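Local coordinates for protein VMB-1 (Vibrio alginolyticus, PDB 6LF4) that probably hydrolyses the beta-lactam ring of antibiotics, giving substituted beta-amino acids, with the help of bound zinc ions, at residues S26-E31 with P55-G60; V79-H84 with I149-P154; C163-L168 with K199-G204. All blocks are in the same frame, centred on the assembly; numbering follows the deposited sequence.

Contact 1: residues S26-E31 with P55-G60. With LMP ((2~{S},3~{R},4~{S})-2-[(2~{S},3~{R})-1,3-bis(oxidanyl)-1-oxidanylidene-butan-2-yl]-4-[(3~{S},5~{S})-5-(dimethylcarbamoy l)pyrrolidin-3-yl]sulfanyl-3-methyl-3,4-dihydro-2~{H}-pyrrole-5-carboxylic acid), chain G.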
loop_
_atom_site.group_PDB
_atom_site.type_symbol
_atom_site.label_atom_id
_atom_site.label_comp_id
_atom_site.label_asym_id
_atom_site.label_seq_id
_atom_site.Cartn_x
_atom_site.Cartn_y
_atom_site.Cartn_z
ATOM N N SER A 26 -0.390 -10.777 -3.516
ATOM C CA SER A 26 -0.427 -11.909 -2.562
ATOM C C SER A 26 -1.887 -12.303 -2.353
ATOM O O SER A 26 -2.777 -11.430 -2.470
ATOM C CB SER A 26 0.284 -11.606 -1.293
ATOM O OG SER A 26 -0.156 -10.367 -0.770
ATOM N N TYR A 27 -2.121 -13.596 -2.161
ATOM C CA TYR A 27 -3.479 -14.192 -2.243
ATOM C C TYR A 27 -3.861 -14.656 -0.844
ATOM O O TYR A 27 -2.975 -14.994 -0.028
ATOM C CB TYR A 27 -3.542 -15.256 -3.340
ATOM C CG TYR A 27 -3.297 -14.707 -4.722
ATOM C CD1 TYR A 27 -4.314 -14.109 -5.442
ATOM C CD2 TYR A 27 -2.037 -14.745 -5.297
ATOM C CE1 TYR A 27 -4.097 -13.572 -6.703
ATOM C CE2 TYR A 27 -1.798 -14.211 -6.554
ATOM C CZ TYR A 27 -2.833 -13.626 -7.264
ATOM O OH TYR A 27 -2.618 -13.103 -8.509
ATOM N N LYS A 28 -5.152 -14.535 -0.553
ATOM C CA LYS A 28 -5.793 -15.070 0.670
ATOM C C LYS A 28 -7.198 -15.542 0.276
ATOM O O LYS A 28 -7.865 -14.867 -0.576
ATOM C CB LYS A 28 -5.778 -14.010 1.771
ATOM C CG LYS A 28 -5.781 -14.547 3.192
ATOM C CD LYS A 28 -5.978 -13.456 4.214
ATOM C CE LYS A 28 -6.371 -14.007 5.566
ATOM N NZ LYS A 28 -5.362 -14.974 6.060
ATOM N N ARG A 29 -7.589 -16.712 0.792
ATOM C CA ARG A 29 -8.971 -17.246 0.668
ATOM C C ARG A 29 -9.902 -16.291 1.423
ATOM O O ARG A 29 -9.735 -16.130 2.648
ATOM C CB ARG A 29 -9.041 -18.674 1.222
ATOM C CG ARG A 29 -10.392 -19.351 1.021
ATOM C CD ARG A 29 -10.313 -20.868 0.928
ATOM N NE ARG A 29 -9.466 -21.332 -0.172
ATOM C CZ ARG A 29 -9.815 -21.349 -1.459
ATOM N NH1 ARG A 29 -11.007 -20.922 -1.840
ATOM N NH2 ARG A 29 -8.959 -21.788 -2.369
ATOM N N VAL A 30 -10.804 -15.620 0.719
ATOM C CA VAL A 30 -11.886 -14.826 1.368
ATOM C C VAL A 30 -13.198 -15.261 0.712
ATOM O O VAL A 30 -13.522 -14.790 -0.418
ATOM C CB VAL A 30 -11.651 -13.300 1.303
ATOM C CG1 VAL A 30 -12.490 -12.557 2.334
ATOM C CG2 VAL A 30 -10.187 -12.932 1.473
ATOM N N GLU A 31 -13.904 -16.176 1.382
ATOM C CA GLU A 31 -15.253 -16.636 0.970
ATOM C C GLU A 31 -16.092 -15.380 0.736
ATOM O O GLU A 31 -15.979 -14.426 1.505
ATOM C CB GLU A 31 -15.856 -17.547 2.046
ATOM C CG GLU A 31 -15.042 -18.800 2.356
ATOM C CD GLU A 31 -15.774 -19.862 3.178
ATOM O OE1 GLU A 31 -15.189 -20.947 3.407
ATOM O OE2 GLU A 31 -16.933 -19.612 3.585
ATOM N N PRO A 55 3.157 -8.482 1.849
ATOM C CA PRO A 55 2.139 -9.442 1.440
ATOM C C PRO A 55 1.192 -9.823 2.584
ATOM O O PRO A 55 1.511 -9.646 3.748
ATOM C CB PRO A 55 2.974 -10.646 0.969
ATOM C CG PRO A 55 4.212 -9.987 0.435
ATOM C CD PRO A 55 4.514 -8.914 1.473
ATOM N N TRP A 56 0.048 -10.351 2.179
ATOM C CA TRP A 56 -1.155 -10.609 3.002
ATOM C C TRP A 56 -0.939 -11.800 3.944
ATOM O O TRP A 56 -1.587 -11.847 4.996
ATOM C CB TRP A 56 -2.327 -10.862 2.054
ATOM C CG TRP A 56 -3.660 -10.512 2.621
ATOM C CD1 TRP A 56 -3.994 -10.281 3.926
ATOM C CD2 TRP A 56 -4.859 -10.346 1.859
ATOM N NE1 TRP A 56 -5.322 -9.980 4.025
ATOM C CE2 TRP A 56 -5.878 -10.006 2.772
ATOM C CE3 TRP A 56 -5.164 -10.444 0.501
ATOM C CZ2 TRP A 56 -7.184 -9.765 2.358
ATOM C CZ3 TRP A 56 -6.455 -10.189 0.091
ATOM C CH2 TRP A 56 -7.448 -9.859 1.011
ATOM N N THR A 57 -0.076 -12.742 3.565
ATOM C CA THR A 57 0.245 -13.956 4.353
ATOM C C THR A 57 1.742 -13.950 4.659
ATOM O O THR A 57 2.512 -13.439 3.823
ATOM C CB THR A 57 -0.186 -15.216 3.587
ATOM O OG1 THR A 57 0.594 -15.319 2.396
ATOM C CG2 THR A 57 -1.653 -15.216 3.207
ATOM N N THR A 58 2.140 -14.514 5.799
ATOM C CA THR A 58 3.564 -14.743 6.164
ATOM C C THR A 58 4.283 -15.526 5.058
ATOM O O THR A 58 5.465 -15.222 4.818
ATOM C CB THR A 58 3.681 -15.458 7.510
ATOM O OG1 THR A 58 2.667 -14.909 8.350
ATOM C CG2 THR A 58 5.049 -15.312 8.138
ATOM N N GLN A 59 3.600 -16.463 4.385
ATOM C CA GLN A 59 4.205 -17.309 3.312
ATOM C C GLN A 59 4.493 -16.450 2.074
ATOM O O GLN A 59 5.623 -16.528 1.542
ATOM C CB GLN A 59 3.309 -18.502 2.958
ATOM C CG GLN A 59 3.604 -19.748 3.789
ATOM C CD GLN A 59 4.975 -20.329 3.521
ATOM O OE1 GLN A 59 5.325 -20.652 2.382
ATOM N NE2 GLN A 59 5.765 -20.466 4.579
ATOM N N GLY A 60 3.511 -15.666 1.626
ATOM C CA GLY A 60 3.713 -14.607 0.616
ATOM C C GLY A 60 4.950 -13.773 0.912
ATOM O O GLY A 60 5.760 -13.565 -0.006
HETATM C C1 LMP G . -11.190 -6.732 2.165
HETATM C C2 LMP G . -11.858 -5.595 1.374
HETATM C C3 LMP G . -10.790 -4.529 1.340
HETATM O O7A LMP G . -13.840 -6.614 -2.932
HETATM C C6A LMP G . -13.242 -7.489 -3.558
HETATM N N7A LMP G . -13.741 -8.040 -4.682
HETATM C C9A LMP G . -14.943 -7.518 -5.337
HETATM C C8A LMP G . -13.114 -9.198 -5.324
HETATM C C5A LMP G . -11.887 -8.012 -3.101
HETATM C C2A LMP G . -11.940 -8.520 -1.653
HETATM N N3A LMP G . -10.875 -6.946 -3.095
HETATM C C4A LMP G . -10.158 -6.947 -1.815
HETATM C C1A LMP G . -11.213 -7.451 -0.849
HETATM S S21 LMP G . -12.326 -6.126 -0.310
HETATM C C31 LMP G . -11.008 -3.260 1.097
HETATM O O31 LMP G . -12.046 -2.761 1.492
HETATM O O32 LMP G . -10.165 -2.630 0.486
HETATM N N4 LMP G . -9.616 -5.002 1.583
HETATM C C11 LMP G . -11.949 -7.137 3.419
HETATM C C5 LMP G . -9.764 -6.223 2.411
HETATM C C6 LMP G . -9.472 -5.898 3.877
HETATM C C61 LMP G . -8.365 -6.783 4.465
HETATM O O62 LMP G . -8.818 -8.135 4.480
HETATM C C62 LMP G . -7.952 -6.369 5.858
HETATM C C7 LMP G . -9.192 -4.410 4.120
HETATM O O71 LMP G . -10.094 -3.742 4.662
HETATM O O72 LMP G . -8.081 -3.973 3.759
#

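Contact 2: residues V79-H84 with I149-P154. With ZN (zinc ion), chain E; LMP ((2~{S},3~{R},4~{S})-2-[(2~{S},3~{R})-1,3-bis(oxidanyl)-1-oxidanylidene-butan-2-yl]-4-[(3~{S},5~{S})-5-(dimethylcarbamoy l)pyrrolidin-3-yl]sulfanyl-3-methyl-3,4-dihydro-2~{H}-pyrrole-5-carboxylic acid), chain G.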
loop_
_atom_site.group_PDB
_atom_site.type_symbol
_atom_site.label_atom_id
_atom_site.label_comp_id
_atom_site.label_asym_id
_atom_site.label_seq_id
_atom_site.Cartn_x
_atom_site.Cartn_y
_atom_site.Cartn_z
ATOM N N VAL A 79 7.701 0.215 3.817
ATOM C CA VAL A 79 6.717 1.207 4.343
ATOM C C VAL A 79 5.353 0.507 4.288
ATOM O O VAL A 79 5.041 -0.115 3.272
ATOM C CB VAL A 79 6.752 2.536 3.562
ATOM C CG1 VAL A 79 6.364 2.361 2.104
ATOM C CG2 VAL A 79 5.865 3.602 4.201
ATOM N N VAL A 80 4.586 0.590 5.362
ATOM C CA VAL A 80 3.204 0.037 5.429
ATOM C C VAL A 80 2.225 1.208 5.273
ATOM O O VAL A 80 2.458 2.272 5.883
ATOM C CB VAL A 80 2.988 -0.762 6.724
ATOM C CG1 VAL A 80 4.017 -1.881 6.859
ATOM C CG2 VAL A 80 2.996 0.117 7.947
ATOM N N THR A 81 1.188 1.018 4.465
ATOM C CA THR A 81 0.284 2.103 4.005
ATOM C C THR A 81 -0.940 2.207 4.933
ATOM O O THR A 81 -1.587 3.265 4.915
ATOM C CB THR A 81 0.031 1.967 2.499
ATOM O OG1 THR A 81 -0.512 0.692 2.179
ATOM C CG2 THR A 81 1.305 2.177 1.698
ATOM N N HIS A 82 -1.215 1.194 5.760
ATOM C CA HIS A 82 -2.223 1.290 6.845
ATOM C C HIS A 82 -2.118 0.072 7.765
ATOM O O HIS A 82 -1.405 -0.878 7.395
ATOM C CB HIS A 82 -3.633 1.581 6.280
ATOM C CG HIS A 82 -4.353 0.436 5.648
ATOM N ND1 HIS A 82 -3.981 -0.129 4.441
ATOM C CD2 HIS A 82 -5.473 -0.212 6.043
ATOM C CE1 HIS A 82 -4.848 -1.070 4.121
ATOM N NE2 HIS A 82 -5.775 -1.116 5.090
ATOM N N PHE A 83 -2.806 0.120 8.912
ATOM C CA PHE A 83 -2.644 -0.833 10.045
ATOM C C PHE A 83 -3.269 -2.205 9.767
ATOM O O PHE A 83 -2.991 -3.077 10.575
ATOM C CB PHE A 83 -3.171 -0.243 11.359
ATOM C CG PHE A 83 -4.664 -0.257 11.583
ATOM C CD1 PHE A 83 -5.489 0.704 11.014
ATOM C CD2 PHE A 83 -5.249 -1.199 12.415
ATOM C CE1 PHE A 83 -6.859 0.702 11.246
ATOM C CE2 PHE A 83 -6.620 -1.197 12.652
ATOM C CZ PHE A 83 -7.422 -0.246 12.067
ATOM N N HIS A 84 -4.049 -2.408 8.699
ATOM C CA HIS A 84 -4.669 -3.729 8.383
ATOM C C HIS A 84 -3.598 -4.747 7.947
ATOM O O HIS A 84 -2.521 -4.338 7.471
ATOM C CB HIS A 84 -5.741 -3.595 7.302
ATOM C CG HIS A 84 -6.959 -2.848 7.739
ATOM N ND1 HIS A 84 -7.852 -2.302 6.848
ATOM C CD2 HIS A 84 -7.423 -2.558 8.968
ATOM C CE1 HIS A 84 -8.824 -1.717 7.516
ATOM N NE2 HIS A 84 -8.582 -1.863 8.817
ATOM N N ILE A 149 -1.984 6.047 4.055
ATOM C CA ILE A 149 -1.066 6.931 3.272
ATOM C C ILE A 149 -1.008 6.416 1.843
ATOM O O ILE A 149 -1.324 5.241 1.626
ATOM C CB ILE A 149 0.343 6.965 3.881
ATOM C CG1 ILE A 149 0.916 5.549 3.996
ATOM C CG2 ILE A 149 0.362 7.715 5.209
ATOM C CD1 ILE A 149 2.408 5.508 4.139
ATOM N N VAL A 150 -0.610 7.274 0.913
ATOM C CA VAL A 150 -0.316 6.896 -0.487
ATOM C C VAL A 150 1.192 7.061 -0.709
ATOM O O VAL A 150 1.856 7.843 0.059
ATOM C CB VAL A 150 -1.135 7.733 -1.477
ATOM C CG1 VAL A 150 -2.621 7.485 -1.267
ATOM C CG2 VAL A 150 -0.807 9.228 -1.413
ATOM N N VAL A 151 1.701 6.374 -1.729
ATOM C CA VAL A 151 3.153 6.403 -2.067
ATOM C C VAL A 151 3.270 6.792 -3.531
ATOM O O VAL A 151 2.560 6.235 -4.372
ATOM C CB VAL A 151 3.899 5.108 -1.715
ATOM C CG1 VAL A 151 5.396 5.273 -1.916
ATOM C CG2 VAL A 151 3.633 4.674 -0.294
ATOM N N TRP A 152 4.076 7.805 -3.781
ATOM C CA TRP A 152 4.300 8.376 -5.125
ATOM C C TRP A 152 5.707 7.997 -5.600
ATOM O O TRP A 152 6.667 8.208 -4.845
ATOM C CB TRP A 152 4.119 9.881 -5.071
ATOM C CG TRP A 152 4.442 10.611 -6.342
ATOM C CD1 TRP A 152 5.369 11.606 -6.502
ATOM C CD2 TRP A 152 3.776 10.474 -7.606
ATOM N NE1 TRP A 152 5.356 12.063 -7.789
ATOM C CE2 TRP A 152 4.379 11.395 -8.483
ATOM C CE3 TRP A 152 2.708 9.697 -8.070
ATOM C CZ2 TRP A 152 3.947 11.543 -9.796
ATOM C CZ3 TRP A 152 2.290 9.837 -9.367
ATOM C CH2 TRP A 152 2.907 10.751 -10.218
ATOM N N LEU A 153 5.798 7.489 -6.820
ATOM C CA LEU A 153 7.074 7.182 -7.518
ATOM C C LEU A 153 7.258 8.199 -8.635
ATOM O O LEU A 153 6.743 8.039 -9.735
ATOM C CB LEU A 153 7.033 5.742 -8.032
ATOM C CG LEU A 153 6.748 4.706 -6.954
ATOM C CD1 LEU A 153 6.705 3.297 -7.538
ATOM C CD2 LEU A 153 7.766 4.792 -5.834
ATOM N N PRO A 154 7.976 9.307 -8.362
ATOM C CA PRO A 154 8.099 10.386 -9.340
ATOM C C PRO A 154 8.768 9.964 -10.667
ATOM O O PRO A 154 8.411 10.526 -11.692
ATOM C CB PRO A 154 8.878 11.485 -8.583
ATOM C CG PRO A 154 9.516 10.799 -7.406
ATOM C CD PRO A 154 8.641 9.606 -7.091
HETATM ZN ZN ZN E . -7.651 -2.042 5.071
HETATM C C1 LMP G . -11.190 -6.732 2.165
HETATM C C2 LMP G . -11.858 -5.595 1.374
HETATM C C3 LMP G . -10.790 -4.529 1.340
HETATM O O7A LMP G . -13.840 -6.614 -2.932
HETATM C C6A LMP G . -13.242 -7.489 -3.558
HETATM N N7A LMP G . -13.741 -8.040 -4.682
HETATM C C9A LMP G . -14.943 -7.518 -5.337
HETATM C C8A LMP G . -13.114 -9.198 -5.324
HETATM C C5A LMP G . -11.887 -8.012 -3.101
HETATM C C2A LMP G . -11.940 -8.520 -1.653
HETATM N N3A LMP G . -10.875 -6.946 -3.095
HETATM C C4A LMP G . -10.158 -6.947 -1.815
HETATM C C1A LMP G . -11.213 -7.451 -0.849
HETATM S S21 LMP G . -12.326 -6.126 -0.310
HETATM C C31 LMP G . -11.008 -3.260 1.097
HETATM O O31 LMP G . -12.046 -2.761 1.492
HETATM O O32 LMP G . -10.165 -2.630 0.486
HETATM N N4 LMP G . -9.616 -5.002 1.583
HETATM C C11 LMP G . -11.949 -7.137 3.419
HETATM C C5 LMP G . -9.764 -6.223 2.411
HETATM C C6 LMP G . -9.472 -5.898 3.877
HETATM C C61 LMP G . -8.365 -6.783 4.465
HETATM O O62 LMP G . -8.818 -8.135 4.480
HETATM C C62 LMP G . -7.952 -6.369 5.858
HETATM C C7 LMP G . -9.192 -4.410 4.120
HETATM O O71 LMP G . -10.094 -3.742 4.662
HETATM O O72 LMP G . -8.081 -3.973 3.759
#

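Contact 3: residues C163-L168 with K199-G204. With ZN (zinc ion), chain F; LMP ((2~{S},3~{R},4~{S})-2-[(2~{S},3~{R})-1,3-bis(oxidanyl)-1-oxidanylidene-butan-2-yl]-4-[(3~{S},5~{S})-5-(dimethylcarbamoy l)pyrrolidin-3-yl]sulfanyl-3-methyl-3,4-dihydro-2~{H}-pyrrole-5-carboxylic acid), chain G.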
loop_
_atom_site.group_PDB
_atom_site.type_symbol
_atom_site.label_atom_id
_atom_site.label_comp_id
_atom_site.label_asym_id
_atom_site.label_seq_id
_atom_site.Cartn_x
_atom_site.Cartn_y
_atom_site.Cartn_z
ATOM N N CYS A 163 -5.471 0.643 -0.169
ATOM C CA CYS A 163 -6.928 0.451 0.064
ATOM C C CYS A 163 -7.657 1.795 0.178
ATOM O O CYS A 163 -8.876 1.802 0.059
ATOM C CB CYS A 163 -7.118 -0.479 1.245
ATOM S SG CYS A 163 -6.224 -2.020 0.909
ATOM N N PHE A 164 -6.927 2.911 0.278
ATOM C CA PHE A 164 -7.495 4.271 0.107
ATOM C C PHE A 164 -8.132 4.413 -1.287
ATOM O O PHE A 164 -9.006 5.277 -1.487
ATOM C CB PHE A 164 -6.400 5.311 0.359
ATOM C CG PHE A 164 -6.839 6.736 0.251
ATOM C CD1 PHE A 164 -7.612 7.306 1.247
ATOM C CD2 PHE A 164 -6.428 7.532 -0.812
ATOM C CE1 PHE A 164 -7.978 8.639 1.175
ATOM C CE2 PHE A 164 -6.801 8.871 -0.876
ATOM C CZ PHE A 164 -7.584 9.405 0.110
ATOM N N VAL A 165 -7.704 3.608 -2.247
ATOM C CA VAL A 165 -8.157 3.730 -3.656
ATOM C C VAL A 165 -8.841 2.427 -4.062
ATOM O O VAL A 165 -8.236 1.363 -3.863
ATOM C CB VAL A 165 -6.982 4.066 -4.592
ATOM C CG1 VAL A 165 -7.439 4.112 -6.043
ATOM C CG2 VAL A 165 -6.332 5.386 -4.183
ATOM N N LYS A 166 -10.032 2.532 -4.634
ATOM C CA LYS A 166 -10.790 1.348 -5.130
ATOM C C LYS A 166 -10.548 1.201 -6.642
ATOM O O LYS A 166 -10.304 2.219 -7.328
ATOM C CB LYS A 166 -12.253 1.513 -4.719
ATOM C CG LYS A 166 -12.493 1.605 -3.220
ATOM C CD LYS A 166 -12.142 0.352 -2.435
ATOM C CE LYS A 166 -11.510 0.656 -1.088
ATOM N NZ LYS A 166 -10.578 -0.410 -0.628
ATOM N N SER A 167 -10.595 -0.033 -7.145
ATOM C CA SER A 167 -10.560 -0.360 -8.593
ATOM C C SER A 167 -11.839 0.176 -9.264
ATOM O O SER A 167 -12.834 0.420 -8.556
ATOM C CB SER A 167 -10.351 -1.843 -8.784
ATOM O OG SER A 167 -11.521 -2.563 -8.421
ATOM N N LEU A 168 -11.781 0.487 -10.559
ATOM C CA LEU A 168 -12.913 1.103 -11.314
ATOM C C LEU A 168 -14.184 0.249 -11.175
ATOM O O LEU A 168 -15.282 0.836 -11.008
ATOM C CB LEU A 168 -12.535 1.216 -12.792
ATOM C CG LEU A 168 -11.905 2.538 -13.216
ATOM C CD1 LEU A 168 -11.591 2.520 -14.707
ATOM C CD2 LEU A 168 -12.812 3.709 -12.863
ATOM N N LYS A 199 0.364 8.491 -14.032
ATOM C CA LYS A 199 0.091 7.682 -15.243
ATOM C C LYS A 199 -0.568 6.374 -14.805
ATOM O O LYS A 199 -1.518 5.950 -15.467
ATOM C CB LYS A 199 1.386 7.448 -16.025
ATOM C CG LYS A 199 2.043 8.723 -16.539
ATOM C CD LYS A 199 3.032 8.519 -17.676
ATOM C CE LYS A 199 4.217 7.637 -17.351
ATOM N NZ LYS A 199 5.165 7.583 -18.496
ATOM N N LEU A 200 -0.131 5.806 -13.681
ATOM C CA LEU A 200 -0.648 4.517 -13.159
ATOM C C LEU A 200 -1.045 4.709 -11.691
ATOM O O LEU A 200 -0.229 5.261 -10.949
ATOM C CB LEU A 200 0.447 3.452 -13.301
ATOM C CG LEU A 200 -0.022 1.999 -13.381
ATOM C CD1 LEU A 200 -0.899 1.758 -14.606
ATOM C CD2 LEU A 200 1.169 1.062 -13.403
ATOM N N VAL A 201 -2.258 4.287 -11.326
ATOM C CA VAL A 201 -2.765 4.229 -9.927
ATOM C C VAL A 201 -2.934 2.759 -9.576
ATOM O O VAL A 201 -3.591 2.016 -10.345
ATOM C CB VAL A 201 -4.062 5.034 -9.735
ATOM C CG1 VAL A 201 -4.475 5.105 -8.269
ATOM C CG2 VAL A 201 -3.948 6.429 -10.326
ATOM N N VAL A 202 -2.293 2.344 -8.491
ATOM C CA VAL A 202 -2.335 0.946 -8.004
ATOM C C VAL A 202 -3.312 0.909 -6.837
ATOM O O VAL A 202 -3.031 1.482 -5.786
ATOM C CB VAL A 202 -0.931 0.466 -7.618
ATOM C CG1 VAL A 202 -0.981 -0.945 -7.054
ATOM C CG2 VAL A 202 0.032 0.577 -8.796
ATOM N N PRO A 203 -4.484 0.241 -6.976
ATOM C CA PRO A 203 -5.378 0.040 -5.838
ATOM C C PRO A 203 -4.836 -1.082 -4.938
ATOM O O PRO A 203 -3.948 -1.825 -5.346
ATOM C CB PRO A 203 -6.711 -0.263 -6.547
ATOM C CG PRO A 203 -6.315 -1.017 -7.797
ATOM C CD PRO A 203 -4.986 -0.403 -8.203
ATOM N N GLY A 204 -5.304 -1.154 -3.693
ATOM C CA GLY A 204 -4.906 -2.230 -2.768
ATOM C C GLY A 204 -5.386 -3.591 -3.276
ATOM O O GLY A 204 -4.755 -4.591 -2.928
HETATM ZN ZN ZN F . -7.396 -3.919 1.591
HETATM C C1 LMP G . -11.190 -6.732 2.165
HETATM C C2 LMP G . -11.858 -5.595 1.374
HETATM C C3 LMP G . -10.790 -4.529 1.340
HETATM O O7A LMP G . -13.840 -6.614 -2.932
HETATM C C6A LMP G . -13.242 -7.489 -3.558
HETATM N N7A LMP G . -13.741 -8.040 -4.682
HETATM C C9A LMP G . -14.943 -7.518 -5.337
HETATM C C8A LMP G . -13.114 -9.198 -5.324
HETATM C C5A LMP G . -11.887 -8.012 -3.101
HETATM C C2A LMP G . -11.940 -8.520 -1.653
HETATM N N3A LMP G . -10.875 -6.946 -3.095
HETATM C C4A LMP G . -10.158 -6.947 -1.815
HETATM C C1A LMP G . -11.213 -7.451 -0.849
HETATM S S21 LMP G . -12.326 -6.126 -0.310
HETATM C C31 LMP G . -11.008 -3.260 1.097
HETATM O O31 LMP G . -12.046 -2.761 1.492
HETATM O O32 LMP G . -10.165 -2.630 0.486
HETATM N N4 LMP G . -9.616 -5.002 1.583
HETATM C C11 LMP G . -11.949 -7.137 3.419
HETATM C C5 LMP G . -9.764 -6.223 2.411
HETATM C C6 LMP G . -9.472 -5.898 3.877
HETATM C C61 LMP G . -8.365 -6.783 4.465
HETATM O O62 LMP G . -8.818 -8.135 4.480
HETATM C C62 LMP G . -7.952 -6.369 5.858
HETATM C C7 LMP G . -9.192 -4.410 4.120
HETATM O O71 LMP G . -10.094 -3.742 4.662
HETATM O O72 LMP G . -8.081 -3.973 3.759
#

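Contact 1: residues S26-E31 with P55-G60
The indole of W56 carries the side chain of K28 over one face. K28 CD sits 3.6 Å from the centroid of the W56 five-membered ring, 15° off the ring normal, which is a CH-pi contact. K28 CB lies 3.7 Å above the W56 ring plane, nearer the rim. The two side chains cross at about a right angle. At the ring edge, near its plane, are S26 O and the hydroxyl oxygen O62 of LMP, a hydrolysed meropenem. W56 CZ2 comes within 3.1 Å of LMP O62. V30 CG2 approaches W56 CH2 obliquely, at 4.1 Å. The K28 chain is extended until chi4 (57°), where it bends and takes the amine away from the ring. Any cation-pi attraction is therefore weak at most.

The strand 21-29 pairs with strand 35-45, and segment 26-31 runs from it into the connecting turn. This matches the hairpin flap that overhangs the active site in class B1 metallo-beta-lactamases. W56 also meets the ring of the zinc ligand H205, and its side chain lies close to D86, so the indole joins flap base and metal site.

At the start of the W56 residue, the backbone is tied to S26. The W56 amide N donates to S26 OG over 3.0 Å. S26 OG also rests against P55. T57 turns its two branches to different tasks. T57 CG2 lies 3.5 Å from Y27 O. T57 is also the N-cap residue of helix 58-69, and its OG1 accepts a capping bond from G60 N at 3.0 Å, with an N-H...O angle of 156°.

Contact 2: residues V79-H84 with I149-P154
T81 and I149 meet first through the backbone, where I149 N donates to T81 O over 2.9 Å. The I149 side chain lies back against the same loop. Its chi1 of 56° sets CG1 between its own N and carbonyl carbon, and CG1 packs 3.5 Å from T81 CA. Further out, the I149 and V79 side chains cross obliquely, and I149 CD1 touches V79 CG2 at 3.9 Å. T81 and V151 cross at about a right angle, methyl to methyl, with T81 CG2 4.0 Å from V151 CG2. The T81 hydroxyl turns to another partner and bonds to D53 OD1. From the neighbouring strands, V137 packs on V79 and I149, and I52 on V79, T81 and V151.

Beyond T81 the chain carries two imidazoles to one zinc ion. H82 NE2 binds it at 2.1 Å, and H84 ND1 binds it too. H144 is the third histidine. The LMP carboxylate oxygen O72 adds a longer bond of 2.4 Å to this zinc and lies at the edge of the H82 ring. H84 is steadied from two directions: its NE2 is hydrogen-bonded to D178, and its CD2 sits over the centre of the F83 ring. The loop after strand 74-79 and the start of helix 85-88 supply H82, H84 and D86, the HxHxD motif of the metallo-beta-lactamase superfamily.

Contact 3: residues C163-L168 with K199-G204
C163 and G204 lie side by side at the second zinc site, the Asp-Cys-His site of a class B1 metallo-beta-lactamase. C163 SG is 3.9 Å from G204 CA and binds the zinc ion at 2.3 Å. D86 and H205 are the other protein ligands. The hydrolysed meropenem LMP chelates the same zinc through its ring nitrogen N4, at 2.5 Å, and its carboxylate oxygen O72. G204 has no side chain, and this lets the sulfur sit close over the backbone just before H205.

K166 NZ reaches the second carboxylate of the ligand. It lies next to LMP O32, though the modelled distance of 2.5 Å is doubtfully short; an attraction of charges is probable. The lysine chain bends at chi2 (-65°) and again at chi3, which folds the amine back toward C163. Its backbone N is held by T217 OG1.

Outside this shell the loop rests on strand 200-203, an outer strand of the five-stranded sheet. V165 and V201 cross at about a right angle, with V165 CG1 3.8 Å from V201 CG1. P203 packs against the loop: its CB is 3.5 Å from V165 O and also nears S167 N. The F164 ring leads away from strand 200-203 and stacks on W184. The bent K166 chain brings NZ to C163 O, where it donates over 2.9 Å on a lone pair of the oxygen.

Contacts 2 and 3 are buried and contact 1 is only partly so. Contact 1 sets strand 21-29 of the seven-stranded sheet against the start of helix 58-69. Contact 2 joins the end of strand 74-79 of that sheet to the five-stranded one, on which contact 3 lies. Contacts 2 and 3 also touch: H82 CE1 lies 3.6 Å from C163 SG, where the two zinc sites adjoin. The centre of contact 1 is about 19 Å from each of theirs. At LMP, contact 1 offers an aromatic edge, contact 2 a histidine-bound zinc, and contact 3 a cysteine-bound zinc and a lysine. Across the segments, contact 3 relies on packing, while contacts 1 and 2 each add one hydrogen bond.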